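Local atomic coordinates of voltage-sensor containing phosphatase (Ciona intestinalis, PDB entry 3V0D), a protein that probably dephosphorylates membrane phosphoinositides under the control of a voltage sensor, through a tensin-type phosphatase domain joined to a PTEN-like C2 domain. Residues V207-I212 with D325-K330; N244-Y249 with T257-N262; K271-S276 with G284-P289; F290-N295 with E309-P314. The protein carries 1 engineered substitution. All coordinates share one frame; numbering follows the deposited sequence. Where two conformers were deposited one is given.

Interaction 1: V207-I212 with D325-K330; sequences VTITAI and DNFTVK
V207-T210 and T328-K330 run antiparallel, 4.7 Å between their axes, as neighbouring strands of the five-stranded sheet of the C2 beta sandwich. T208 and K330 form a hydrogen-bonded pair, T208 N to K330 O and K330 N to T208 O, both 2.9 Å, and I209 faces V329 in a non-hydrogen-bonded pair.

The buried side carries V207, I209, V329 and F327. V207 CG2 rests on V329 CG1 at 3.9 Å, and I209 CG2 leans on F327 CE1 at 3.6 Å, side by side. F327 also meets F290 edge-to-face, joining this pair to the opposite sheet. Where the chain turns off after T210, A211 CB sits against the amide of N326, and T210 O, buried beside the F327 ring, has no hydrogen-bond partner.

On the other side T208 lies beside the aliphatic part of K330, and a water links T208 OG1 to K330 O. A second water bridges T208 O and T328 OG1. T210 OG1, held between its own backbone N and carbonyl carbon (chi1 62°), reaches across the end of the ladder. It donates to N326 O at 2.7 Å, in the carbonyl plane, while T328 OG1 lies 2.7 Å from T210 OG1.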
loop_
_atom_site.group_PDB
_atom_site.type_symbol
_atom_site.label_atom_id
_atom_site.label_comp_id
_atom_site.label_asym_id
_atom_site.label_seq_id
_atom_site.Cartn_x
_atom_site.Cartn_y
_atom_site.Cartn_z
ATOM N N VAL A 207 20.488 -8.471 -5.545
ATOM C CA VAL A 207 19.320 -8.994 -4.863
ATOM C C VAL A 207 19.666 -10.376 -4.335
ATOM O O VAL A 207 20.288 -11.173 -5.046
ATOM C CB VAL A 207 18.038 -8.979 -5.770
ATOM C CG1 VAL A 207 18.234 -9.716 -7.133
ATOM C CG2 VAL A 207 16.823 -9.497 -5.011
ATOM N N THR A 208 19.280 -10.634 -3.087
ATOM C CA THR A 208 19.550 -11.893 -2.406
ATOM C C THR A 208 18.235 -12.417 -1.868
ATOM O O THR A 208 17.526 -11.672 -1.191
ATOM C CB THR A 208 20.544 -11.677 -1.251
ATOM O OG1 THR A 208 21.731 -11.087 -1.800
ATOM C CG2 THR A 208 20.898 -12.994 -0.558
ATOM N N ILE A 209 17.927 -13.683 -2.167
ATOM C CA ILE A 209 16.701 -14.305 -1.694
ATOM C C ILE A 209 17.080 -15.555 -0.912
ATOM O O ILE A 209 17.742 -16.450 -1.441
ATOM C CB ILE A 209 15.768 -14.677 -2.848
ATOM C CG1 ILE A 209 15.528 -13.473 -3.766
ATOM C CG2 ILE A 209 14.472 -15.268 -2.313
ATOM C CD1 ILE A 209 14.695 -13.773 -5.013
ATOM N N THR A 210 16.650 -15.595 0.347
ATOM C CA THR A 210 16.891 -16.749 1.219
ATOM C C THR A 210 15.680 -17.662 1.266
ATOM O O THR A 210 14.568 -17.231 0.991
ATOM C CB THR A 210 17.252 -16.286 2.639
ATOM O OG1 THR A 210 16.150 -15.551 3.200
ATOM C CG2 THR A 210 18.522 -15.444 2.611
ATOM N N ALA A 211 15.911 -18.930 1.631
ATOM C CA ALA A 211 14.866 -19.959 1.658
ATOM C C ALA A 211 14.256 -20.149 0.281
ATOM O O ALA A 211 13.035 -20.189 0.118
ATOM C CB ALA A 211 13.801 -19.707 2.749
ATOM N N ILE A 212 15.121 -20.398 -0.688
ATOM C CA ILE A 212 14.663 -20.514 -2.073
ATOM C C ILE A 212 14.088 -21.902 -2.407
ATOM O O ILE A 212 13.266 -22.022 -3.310
ATOM C CB ILE A 212 15.783 -20.059 -3.057
ATOM C CG1 ILE A 212 15.247 -19.814 -4.481
ATOM C CG2 ILE A 212 16.958 -21.052 -3.094
ATOM C CD1 ILE A 212 14.327 -18.608 -4.592
ATOM N N ASP A 325 9.541 -19.571 7.007
ATOM C CA ASP A 325 9.695 -18.446 7.949
ATOM C C ASP A 325 10.988 -17.651 7.770
ATOM O O ASP A 325 11.047 -16.487 8.167
ATOM C CB ASP A 325 9.439 -18.839 9.409
ATOM C CG ASP A 325 10.379 -19.896 9.916
ATOM O OD1 ASP A 325 11.456 -20.128 9.340
ATOM O OD2 ASP A 325 10.042 -20.491 10.955
ATOM N N ASN A 326 11.986 -18.256 7.124
ATOM C CA ASN A 326 13.257 -17.600 6.854
ATOM C C ASN A 326 13.368 -17.058 5.415
ATOM O O ASN A 326 14.458 -16.660 4.991
ATOM C CB ASN A 326 14.447 -18.502 7.177
ATOM C CG ASN A 326 14.462 -19.795 6.373
ATOM O OD1 ASN A 326 15.536 -20.250 5.958
ATOM N ND2 ASN A 326 13.302 -20.416 6.183
ATOM N N PHE A 327 12.246 -17.019 4.699
ATOM C CA PHE A 327 12.223 -16.383 3.376
ATOM C C PHE A 327 12.391 -14.876 3.533
ATOM O O PHE A 327 11.629 -14.224 4.240
ATOM C CB PHE A 327 10.903 -16.688 2.695
ATOM C CG PHE A 327 10.800 -16.089 1.312
ATOM C CD1 PHE A 327 11.369 -16.752 0.230
ATOM C CD2 PHE A 327 10.123 -14.883 1.077
ATOM C CE1 PHE A 327 11.287 -16.204 -1.049
ATOM C CE2 PHE A 327 10.028 -14.348 -0.198
ATOM C CZ PHE A 327 10.610 -15.007 -1.261
ATOM N N THR A 328 13.411 -14.346 2.868
ATOM C CA THR A 328 13.709 -12.902 2.899
ATOM C C THR A 328 14.194 -12.456 1.539
ATOM O O THR A 328 14.736 -13.266 0.769
ATOM C CB THR A 328 14.788 -12.507 3.981
ATOM O OG1 THR A 328 16.090 -12.923 3.559
ATOM C CG2 THR A 328 14.471 -13.066 5.353
ATOM N N VAL A 329 14.034 -11.167 1.264
ATOM C CA VAL A 329 14.604 -10.540 0.071
ATOM C C VAL A 329 15.398 -9.329 0.536
ATOM O O VAL A 329 14.886 -8.510 1.291
ATOM C CB VAL A 329 13.508 -10.108 -0.926
ATOM C CG1 VAL A 329 14.153 -9.425 -2.151
ATOM C CG2 VAL A 329 12.674 -11.333 -1.378
ATOM N N LYS A 330 16.649 -9.239 0.080
ATOM C CA LYS A 330 17.546 -8.119 0.378
ATOM C C LYS A 330 17.958 -7.454 -0.938
ATOM O O LYS A 330 18.475 -8.140 -1.828
ATOM C CB LYS A 330 18.777 -8.597 1.139
ATOM C CG LYS A 330 19.809 -7.507 1.327
ATOM C CD LYS A 330 20.994 -7.955 2.134
ATOM C CE LYS A 330 21.900 -8.843 1.341
ATOM N NZ LYS A 330 23.162 -9.032 2.100
HETATM O O HOH W 1 21.400 -8.279 -2.176
HETATM O O HOH W 2 17.904 -12.102 1.619
#

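Interaction 2: N244-Y249 with T257-N262; sequences NCALQY and TCEVKN
Across the hairpin, N244 and N262 join their side-chain amides at the end far from the turn. N262 ND2 donates to N244 OD1 at 3.0 Å, nearly straight at 164°; the acceptor lies in the amide plane of N262, but the two amides stand almost perpendicular, 81° apart. N244 ND2 is used separately, on L236 O of the neighbouring sheet, and the two bonds together fix the flip of the N244 amide.

K261 has CG beside its backbone N (chi1 -59°) and is extended from there on, so its methylenes run along the backbone of C245 and CE comes 4.2 Å from A246 CB. On the inner side C245 and C258 are diagonal neighbours: in the conformer given for C258, one of two, C245 CB touches C258 SG at 3.6 Å, and the two sulfurs, 3.8 Å apart, are not bonded to each other. On the outer side A246 stands beside E259, and Q248 beside T257.

Paired backbone bonds at A246-E259 and Q248-T257 set this register; K261 N adds a bond to N244 O, at 2.9 Å, from above the carbonyl plane. The whole is an antiparallel beta hairpin whose first strand, 245-250, is an edge of the five-stranded sheet in the PTEN-type C2 domain.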
loop_
_atom_site.group_PDB
_atom_site.type_symbol
_atom_site.label_atom_id
_atom_site.label_comp_id
_atom_site.label_asym_id
_atom_site.label_seq_id
_atom_site.Cartn_x
_atom_site.Cartn_y
_atom_site.Cartn_z
ATOM N N ASN A 244 20.612 -8.408 -17.920
ATOM C CA ASN A 244 20.903 -7.367 -16.923
ATOM C C ASN A 244 21.237 -7.921 -15.540
ATOM O O ASN A 244 20.991 -7.247 -14.534
ATOM C CB ASN A 244 19.770 -6.336 -16.797
ATOM C CG ASN A 244 19.624 -5.465 -17.999
ATOM O OD1 ASN A 244 20.621 -5.012 -18.595
ATOM N ND2 ASN A 244 18.375 -5.178 -18.356
ATOM N N CYS A 245 21.865 -9.100 -15.457
ATOM C CA CYS A 245 22.163 -9.648 -14.137
ATOM C C CYS A 245 23.111 -10.831 -14.258
ATOM O O CYS A 245 23.452 -11.265 -15.353
ATOM C CB CYS A 245 20.865 -10.070 -13.397
ATOM S SG CYS A 245 20.030 -11.453 -14.167
ATOM N N ALA A 246 23.521 -11.345 -13.105
ATOM C CA ALA A 246 24.315 -12.572 -13.016
ATOM C C ALA A 246 23.902 -13.330 -11.767
ATOM O O ALA A 246 24.085 -12.852 -10.647
ATOM C CB ALA A 246 25.800 -12.264 -12.995
ATOM N N LEU A 247 23.341 -14.516 -11.955
ATOM C CA LEU A 247 22.799 -15.322 -10.873
ATOM C C LEU A 247 23.793 -16.311 -10.305
ATOM O O LEU A 247 24.492 -16.985 -11.061
ATOM C CB LEU A 247 21.628 -16.124 -11.448
ATOM C CG LEU A 247 20.950 -17.167 -10.551
ATOM C CD1 LEU A 247 20.263 -16.500 -9.395
ATOM C CD2 LEU A 247 19.969 -18.019 -11.350
ATOM N N GLN A 248 23.804 -16.423 -8.977
ATOM C CA GLN A 248 24.518 -17.492 -8.270
ATOM C C GLN A 248 23.544 -18.187 -7.308
ATOM O O GLN A 248 22.813 -17.536 -6.565
ATOM C CB GLN A 248 25.745 -16.939 -7.517
ATOM C CG GLN A 248 26.511 -17.996 -6.708
ATOM C CD GLN A 248 27.711 -17.458 -5.897
ATOM O OE1 GLN A 248 27.940 -16.246 -5.798
ATOM N NE2 GLN A 248 28.475 -18.374 -5.300
ATOM N N TYR A 249 23.507 -19.510 -7.353
ATOM C CA TYR A 249 22.684 -20.299 -6.457
ATOM C C TYR A 249 23.603 -21.068 -5.513
ATOM O O TYR A 249 24.590 -21.676 -5.967
ATOM C CB TYR A 249 21.831 -21.278 -7.273
ATOM C CG TYR A 249 21.160 -22.359 -6.468
ATOM C CD1 TYR A 249 20.295 -22.057 -5.419
ATOM C CD2 TYR A 249 21.372 -23.694 -6.774
ATOM C CE1 TYR A 249 19.674 -23.066 -4.673
ATOM C CE2 TYR A 249 20.754 -24.698 -6.054
ATOM C CZ TYR A 249 19.903 -24.385 -5.009
ATOM O OH TYR A 249 19.297 -25.407 -4.300
ATOM N N THR A 257 21.830 -15.354 -4.962
ATOM C CA THR A 257 22.384 -14.032 -4.997
ATOM C C THR A 257 22.515 -13.631 -6.477
ATOM O O THR A 257 23.019 -14.407 -7.278
ATOM C CB THR A 257 23.732 -14.048 -4.257
ATOM O OG1 THR A 257 23.579 -14.727 -2.996
ATOM C CG2 THR A 257 24.180 -12.660 -4.004
ATOM N N CYS A 258 22.083 -12.435 -6.820
ATOM C CA CYS A 258 22.108 -11.994 -8.189
ATOM C C CYS A 258 22.673 -10.602 -8.271
ATOM O O CYS A 258 22.139 -9.685 -7.653
ATOM C CB CYS A 258 20.686 -12.121 -8.727
ATOM S SG CYS A 258 20.598 -12.169 -10.447
ATOM N N GLU A 259 23.759 -10.445 -9.023
ATOM C CA GLU A 259 24.255 -9.136 -9.327
ATOM C C GLU A 259 23.292 -8.473 -10.290
ATOM O O GLU A 259 22.912 -9.086 -11.292
ATOM C CB GLU A 259 25.629 -9.221 -9.946
ATOM C CG GLU A 259 26.169 -7.865 -10.311
ATOM C CD GLU A 259 27.454 -7.925 -11.075
ATOM O OE1 GLU A 259 28.064 -9.014 -11.166
ATOM O OE2 GLU A 259 27.857 -6.859 -11.579
ATOM N N VAL A 260 22.881 -7.251 -9.976
ATOM C CA VAL A 260 21.979 -6.490 -10.816
ATOM C C VAL A 260 22.825 -5.507 -11.614
ATOM O O VAL A 260 23.580 -4.723 -11.029
ATOM C CB VAL A 260 20.938 -5.787 -9.944
ATOM C CG1 VAL A 260 20.077 -4.827 -10.768
ATOM C CG2 VAL A 260 20.070 -6.822 -9.215
ATOM N N LYS A 261 22.702 -5.552 -12.940
ATOM C CA LYS A 261 23.503 -4.717 -13.823
ATOM C C LYS A 261 22.645 -3.648 -14.476
ATOM O O LYS A 261 21.453 -3.863 -14.746
ATOM C CB LYS A 261 24.141 -5.592 -14.905
ATOM C CG LYS A 261 25.032 -6.697 -14.364
ATOM C CD LYS A 261 25.525 -7.554 -15.529
ATOM C CE LYS A 261 26.354 -8.707 -15.072
ATOM N NZ LYS A 261 26.804 -9.505 -16.248
ATOM N N ASN A 262 23.282 -2.504 -14.748
ATOM C CA ASN A 262 22.692 -1.454 -15.570
ATOM C C ASN A 262 21.496 -0.769 -14.929
ATOM O O ASN A 262 20.698 -0.153 -15.620
ATOM C CB ASN A 262 22.335 -1.976 -16.961
ATOM C CG ASN A 262 23.502 -2.627 -17.634
ATOM O OD1 ASN A 262 24.597 -2.081 -17.652
ATOM N ND2 ASN A 262 23.286 -3.815 -18.174
HETATM O O HOH W 3 24.120 -17.444 -3.438
#

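Interaction 3: K271-S276 with G284-P289; sequences KVRFMS and GYDNCP
D286 receives both basic side chains of strand 271-276. K271, fully extended, reaches D286 from the opposite direction, its NZ 2.8 Å from OD1 of D286 on the syn side, with a weaker bond to OD2. The R273 side chain lies roughly perpendicular to that of D286 and binds it through two nitrogens, each to a different oxygen: its NE bonds D286 OD2 at 2.8 Å, while its NH2 donates to the backbone O of D286 at 2.9 Å, nearly straight at 173°. Both acceptors lie close to the guanidinium plane, which fixes the rotation of the group. Further along the strand, C288 CB and P289 CD press on F274 O, the latter at 3.2 Å.

Further out, Q226 of the adjoining strand takes R273 NH1, and N96, from the phosphatase part of the chain, donates to D286 OD1. With two cations against one carboxylate, D286 is probably held ionised, and the salt-bridge network pins the loop before strand 290-295 to the sheet of the C2 domain, close to where the phosphatase domain meets it.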
loop_
_atom_site.group_PDB
_atom_site.type_symbol
_atom_site.label_atom_id
_atom_site.label_comp_id
_atom_site.label_asym_id
_atom_site.label_seq_id
_atom_site.Cartn_x
_atom_site.Cartn_y
_atom_site.Cartn_z
ATOM N N LYS A 271 8.960 0.380 -6.791
ATOM C CA LYS A 271 8.223 -0.872 -6.706
ATOM C C LYS A 271 9.055 -1.949 -7.380
ATOM O O LYS A 271 9.559 -1.749 -8.493
ATOM C CB LYS A 271 6.898 -0.700 -7.435
ATOM C CG LYS A 271 5.984 -1.891 -7.397
ATOM C CD LYS A 271 4.750 -1.658 -8.294
ATOM C CE LYS A 271 3.754 -2.756 -8.185
ATOM N NZ LYS A 271 2.610 -2.477 -9.043
ATOM N N VAL A 272 9.195 -3.089 -6.723
ATOM C CA VAL A 272 10.007 -4.186 -7.233
ATOM C C VAL A 272 9.103 -5.399 -7.308
ATOM O O VAL A 272 8.499 -5.800 -6.299
ATOM C CB VAL A 272 11.208 -4.457 -6.313
ATOM C CG1 VAL A 272 12.094 -5.520 -6.911
ATOM C CG2 VAL A 272 12.002 -3.164 -6.080
ATOM N N ARG A 273 8.976 -5.974 -8.501
ATOM C CA ARG A 273 8.098 -7.120 -8.748
ATOM C C ARG A 273 8.940 -8.312 -9.153
ATOM O O ARG A 273 9.845 -8.197 -9.989
ATOM C CB ARG A 273 7.111 -6.821 -9.876
ATOM C CG ARG A 273 6.172 -5.659 -9.548
ATOM C CD ARG A 273 5.298 -5.272 -10.769
ATOM N NE ARG A 273 4.344 -6.323 -11.105
ATOM C CZ ARG A 273 4.448 -7.158 -12.131
ATOM N NH1 ARG A 273 5.427 -7.047 -13.019
ATOM N NH2 ARG A 273 3.542 -8.113 -12.257
ATOM N N PHE A 274 8.610 -9.467 -8.605
ATOM C CA PHE A 274 9.278 -10.722 -8.955
ATOM C C PHE A 274 8.283 -11.597 -9.675
ATOM O O PHE A 274 7.197 -11.900 -9.152
ATOM C CB PHE A 274 9.841 -11.432 -7.715
ATOM C CG PHE A 274 10.941 -10.672 -7.077
ATOM C CD1 PHE A 274 10.649 -9.602 -6.223
ATOM C CD2 PHE A 274 12.274 -10.970 -7.345
ATOM C CE1 PHE A 274 11.652 -8.857 -5.637
ATOM C CE2 PHE A 274 13.309 -10.217 -6.738
ATOM C CZ PHE A 274 12.974 -9.142 -5.892
ATOM N N MET A 275 8.664 -12.009 -10.887
ATOM C CA MET A 275 7.851 -12.851 -11.764
ATOM C C MET A 275 8.497 -14.218 -11.895
ATOM O O MET A 275 9.702 -14.364 -11.656
ATOM C CB MET A 275 7.705 -12.168 -13.130
ATOM C CG MET A 275 6.869 -10.894 -13.054
ATOM S SD MET A 275 6.935 -9.856 -14.503
ATOM C CE MET A 275 8.588 -9.212 -14.319
ATOM N N SER A 276 7.699 -15.201 -12.303
ATOM C CA SER A 276 8.218 -16.546 -12.435
ATOM C C SER A 276 7.641 -17.257 -13.627
ATOM O O SER A 276 6.449 -17.130 -13.922
ATOM C CB SER A 276 7.868 -17.345 -11.186
ATOM O OG SER A 276 8.233 -18.702 -11.307
ATOM N N GLY A 284 -0.153 -13.732 -6.565
ATOM C CA GLY A 284 -1.045 -13.094 -5.603
ATOM C C GLY A 284 -1.601 -11.820 -6.200
ATOM O O GLY A 284 -2.021 -11.801 -7.359
ATOM N N TYR A 285 -1.566 -10.743 -5.436
ATOM C CA TYR A 285 -1.880 -9.434 -5.974
ATOM C C TYR A 285 -0.809 -9.030 -6.973
ATOM O O TYR A 285 0.309 -9.559 -6.995
ATOM C CB TYR A 285 -1.872 -8.406 -4.848
ATOM C CG TYR A 285 -2.835 -8.611 -3.714
ATOM C CD1 TYR A 285 -4.133 -9.057 -3.945
ATOM C CD2 TYR A 285 -2.451 -8.289 -2.422
ATOM C CE1 TYR A 285 -5.050 -9.179 -2.872
ATOM C CE2 TYR A 285 -3.324 -8.392 -1.371
ATOM C CZ TYR A 285 -4.621 -8.850 -1.595
ATOM O OH TYR A 285 -5.494 -8.942 -0.534
ATOM N N ASP A 286 -1.156 -8.042 -7.787
ATOM C CA ASP A 286 -0.202 -7.415 -8.701
ATOM C C ASP A 286 0.300 -8.363 -9.784
ATOM O O ASP A 286 1.352 -8.127 -10.387
ATOM C CB ASP A 286 0.955 -6.738 -7.954
ATOM C CG ASP A 286 1.406 -5.466 -8.640
ATOM O OD1 ASP A 286 0.646 -4.461 -8.591
ATOM O OD2 ASP A 286 2.517 -5.463 -9.185
ATOM N N ASN A 287 -0.474 -9.410 -10.057
ATOM C CA ASN A 287 -0.160 -10.344 -11.116
ATOM C C ASN A 287 1.246 -10.911 -11.045
ATOM O O ASN A 287 1.877 -11.155 -12.073
ATOM C CB ASN A 287 -0.429 -9.701 -12.485
ATOM C CG ASN A 287 -0.534 -10.723 -13.590
ATOM O OD1 ASN A 287 -1.023 -11.833 -13.384
ATOM N ND2 ASN A 287 -0.057 -10.362 -14.764
ATOM N N CYS A 288 1.718 -11.169 -9.839
ATOM C CA CYS A 288 3.033 -11.798 -9.687
ATOM C C CYS A 288 3.121 -12.550 -8.374
ATOM O O CYS A 288 2.313 -12.317 -7.460
ATOM C CB CYS A 288 4.173 -10.767 -9.833
ATOM S SG CYS A 288 4.250 -9.541 -8.515
ATOM N N PRO A 289 4.108 -13.448 -8.246
ATOM C CA PRO A 289 4.285 -14.140 -6.965
ATOM C C PRO A 289 4.564 -13.224 -5.785
ATOM O O PRO A 289 3.929 -13.402 -4.758
ATOM C CB PRO A 289 5.442 -15.102 -7.242
ATOM C CG PRO A 289 5.279 -15.423 -8.720
ATOM C CD PRO A 289 4.889 -14.092 -9.332
#

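Interaction 4: F290-N295 with E309-P314; sequences FYFWFN and EEIDNP
Y291 lays one face of its ring on D312 in a CH-pi contact, where edge strand 290-295 of the four-stranded C2 sheet meets the loop 311-314. D312 CB is the bump: it sits 3.5 Å from the ring centroid and 15° off the normal. With chi1 at 65° the Y291 ring leans back over its own main chain, which brings it onto D312. N313 comes at the rim instead, its ND2 near the ring plane and 3.6 Å from Y291 CE2, with the amide steeply inclined to the ring; that amide is held by Y285 N at OD1 and by P289 O at ND2.

A single antiparallel hydrogen-bonded bridge joins the backbones, Y291 N bonding D312 O and D312 N bonding Y291 O. On the inner side I311 CG2 fits the hollow between F290 and F292, 3.8 Å from F290 CB and at the edge of the F292 ring. P314 packs against F290 as well, its CD resting 3.6 Å from F290 CB.

Y291 OH and D312 OD1 are bonded by the phosphatase side. Y291 OH bonds H95 O, and S177, at the start of helix 176-191, joins D312 OD1 to the backbone N of W293. This buried seam therefore lies between the C2 sandwich and the phosphatase domain. Beside it, D312 OD1 passes 3.4 Å from Y291 CE1.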
loop_
_atom_site.group_PDB
_atom_site.type_symbol
_atom_site.label_atom_id
_atom_site.label_comp_id
_atom_site.label_asym_id
_atom_site.label_seq_id
_atom_site.Cartn_x
_atom_site.Cartn_y
_atom_site.Cartn_z
ATOM N N PHE A 290 5.485 -12.254 -5.890
ATOM C CA PHE A 290 5.749 -11.388 -4.742
ATOM C C PHE A 290 6.355 -10.077 -5.199
ATOM O O PHE A 290 6.994 -10.023 -6.253
ATOM C CB PHE A 290 6.613 -12.091 -3.669
ATOM C CG PHE A 290 7.934 -12.648 -4.150
ATOM C CD1 PHE A 290 9.112 -11.934 -4.002
ATOM C CD2 PHE A 290 8.011 -13.949 -4.663
ATOM C CE1 PHE A 290 10.347 -12.460 -4.405
ATOM C CE2 PHE A 290 9.217 -14.467 -5.089
ATOM C CZ PHE A 290 10.385 -13.743 -4.947
ATOM N N TYR A 291 6.113 -9.028 -4.416
ATOM C CA TYR A 291 6.537 -7.670 -4.805
ATOM C C TYR A 291 6.633 -6.829 -3.553
ATOM O O TYR A 291 6.166 -7.244 -2.476
ATOM C CB TYR A 291 5.580 -7.049 -5.840
ATOM C CG TYR A 291 4.156 -6.792 -5.346
ATOM C CD1 TYR A 291 3.720 -5.484 -5.072
ATOM C CD2 TYR A 291 3.245 -7.842 -5.123
ATOM C CE1 TYR A 291 2.453 -5.227 -4.628
ATOM C CE2 TYR A 291 1.972 -7.596 -4.671
ATOM C CZ TYR A 291 1.578 -6.280 -4.396
ATOM O OH TYR A 291 0.295 -6.096 -3.935
ATOM N N PHE A 292 7.186 -5.618 -3.668
ATOM C CA PHE A 292 7.194 -4.693 -2.541
ATOM C C PHE A 292 7.526 -3.291 -3.028
ATOM O O PHE A 292 8.127 -3.112 -4.087
ATOM C CB PHE A 292 8.177 -5.137 -1.422
ATOM C CG PHE A 292 9.577 -5.315 -1.880
ATOM C CD1 PHE A 292 10.466 -4.236 -1.947
ATOM C CD2 PHE A 292 10.038 -6.595 -2.188
ATOM C CE1 PHE A 292 11.787 -4.438 -2.327
ATOM C CE2 PHE A 292 11.365 -6.801 -2.551
ATOM C CZ PHE A 292 12.222 -5.735 -2.646
ATOM N N TRP A 293 7.212 -2.315 -2.175
ATOM C CA TRP A 293 7.602 -0.918 -2.346
ATOM C C TRP A 293 8.561 -0.479 -1.270
ATOM O O TRP A 293 8.455 -0.893 -0.109
ATOM C CB TRP A 293 6.392 -0.011 -2.241
ATOM C CG TRP A 293 5.395 -0.119 -3.336
ATOM C CD1 TRP A 293 4.411 -1.061 -3.512
ATOM C CD2 TRP A 293 5.200 0.839 -4.370
ATOM N NE1 TRP A 293 3.619 -0.741 -4.594
ATOM C CE2 TRP A 293 4.094 0.427 -5.134
ATOM C CE3 TRP A 293 5.858 2.029 -4.717
ATOM C CZ2 TRP A 293 3.614 1.162 -6.209
ATOM C CZ3 TRP A 293 5.382 2.760 -5.784
ATOM C CH2 TRP A 293 4.265 2.321 -6.518
ATOM N N PHE A 294 9.443 0.446 -1.613
ATOM C CA PHE A 294 10.231 1.160 -0.626
ATOM C C PHE A 294 10.521 2.560 -1.156
ATOM O O PHE A 294 10.392 2.821 -2.348
ATOM C CB PHE A 294 11.538 0.414 -0.279
ATOM C CG PHE A 294 12.530 0.396 -1.402
ATOM C CD1 PHE A 294 13.556 1.333 -1.450
ATOM C CD2 PHE A 294 12.415 -0.504 -2.456
ATOM C CE1 PHE A 294 14.447 1.352 -2.499
ATOM C CE2 PHE A 294 13.309 -0.483 -3.530
ATOM C CZ PHE A 294 14.331 0.444 -3.547
ATOM N N ASN A 295 10.944 3.451 -0.262
ATOM C CA ASN A 295 11.331 4.800 -0.652
ATOM C C ASN A 295 12.827 4.981 -0.440
ATOM O O ASN A 295 13.362 4.684 0.639
ATOM C CB ASN A 295 10.528 5.839 0.129
ATOM C CG ASN A 295 10.807 7.255 -0.379
ATOM O OD1 ASN A 295 11.877 7.803 -0.130
ATOM N ND2 ASN A 295 9.877 7.825 -1.116
ATOM N N GLU A 309 6.926 -11.472 6.260
ATOM C CA GLU A 309 5.750 -10.678 6.618
ATOM C C GLU A 309 5.779 -9.273 6.028
ATOM O O GLU A 309 4.769 -8.581 6.041
ATOM C CB GLU A 309 5.718 -10.562 8.146
ATOM C CG GLU A 309 5.479 -11.867 8.900
ATOM C CD GLU A 309 6.560 -12.965 8.755
ATOM O OE1 GLU A 309 6.107 -14.151 8.671
ATOM O OE2 GLU A 309 7.810 -12.666 8.763
ATOM N N GLU A 310 6.952 -8.863 5.564
ATOM C CA GLU A 310 7.173 -7.524 5.008
ATOM C C GLU A 310 7.126 -7.466 3.498
ATOM O O GLU A 310 7.361 -6.412 2.924
ATOM C CB GLU A 310 8.530 -6.995 5.456
ATOM C CG GLU A 310 8.646 -6.624 6.919
ATOM C CD GLU A 310 10.062 -6.236 7.233
ATOM O OE1 GLU A 310 10.321 -5.030 7.421
ATOM O OE2 GLU A 310 10.932 -7.131 7.254
ATOM N N ILE A 311 6.807 -8.586 2.849
ATOM C CA ILE A 311 6.767 -8.658 1.384
ATOM C C ILE A 311 5.316 -8.893 0.949
ATOM O O ILE A 311 4.598 -9.660 1.595
ATOM C CB ILE A 311 7.686 -9.801 0.888
ATOM C CG1 ILE A 311 9.117 -9.572 1.357
ATOM C CG2 ILE A 311 7.633 -9.930 -0.652
ATOM C CD1 ILE A 311 10.044 -10.801 1.234
ATOM N N ASP A 312 4.891 -8.228 -0.127
ATOM C CA ASP A 312 3.519 -8.344 -0.582
ATOM C C ASP A 312 3.323 -9.651 -1.318
ATOM O O ASP A 312 3.916 -9.920 -2.369
ATOM C CB ASP A 312 3.133 -7.160 -1.478
ATOM C CG ASP A 312 3.307 -5.811 -0.781
ATOM O OD1 ASP A 312 3.634 -4.830 -1.468
ATOM O OD2 ASP A 312 3.058 -5.749 0.444
ATOM N N ASN A 313 2.412 -10.434 -0.728
ATOM C CA ASN A 313 1.867 -11.745 -1.135
ATOM C C ASN A 313 2.333 -12.835 -0.151
ATOM O O ASN A 313 1.496 -13.538 0.423
ATOM C CB ASN A 313 2.064 -12.141 -2.609
ATOM C CG ASN A 313 1.302 -11.223 -3.564
ATOM O OD1 ASN A 313 0.316 -10.574 -3.185
ATOM N ND2 ASN A 313 1.727 -11.218 -4.821
ATOM N N PRO A 314 3.653 -12.951 0.124
ATOM C CA PRO A 314 4.097 -13.862 1.187
ATOM C C PRO A 314 3.602 -13.415 2.566
ATOM O O PRO A 314 3.616 -14.225 3.495
ATOM C CB PRO A 314 5.628 -13.758 1.119
ATOM C CG PRO A 314 5.924 -13.346 -0.301
ATOM C CD PRO A 314 4.808 -12.340 -0.562
#

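How the interactions relate
From the N terminus, strand 202-210 opens interaction 1, which closes only when 325-330 returns beside it 113 residues later; the other three contacts all fall within that span. Interaction 2 closes first, a short hairpin added to the same sheet, where V207 O meets C258 N. Interactions 3 and 4 then follow in series on the second sheet. Their strands 269-276 and 290-295 are neighbours, joined by V272 N to F292 O and F274 N to F290 O. F274, F290 and F292 of that sheet, and I311 of the loop, pack on V329 or F327 of interaction 1, filling the core between the sheets. Interaction 2 touches neither 3 nor 4, and these two lie on the side facing the phosphatase domain.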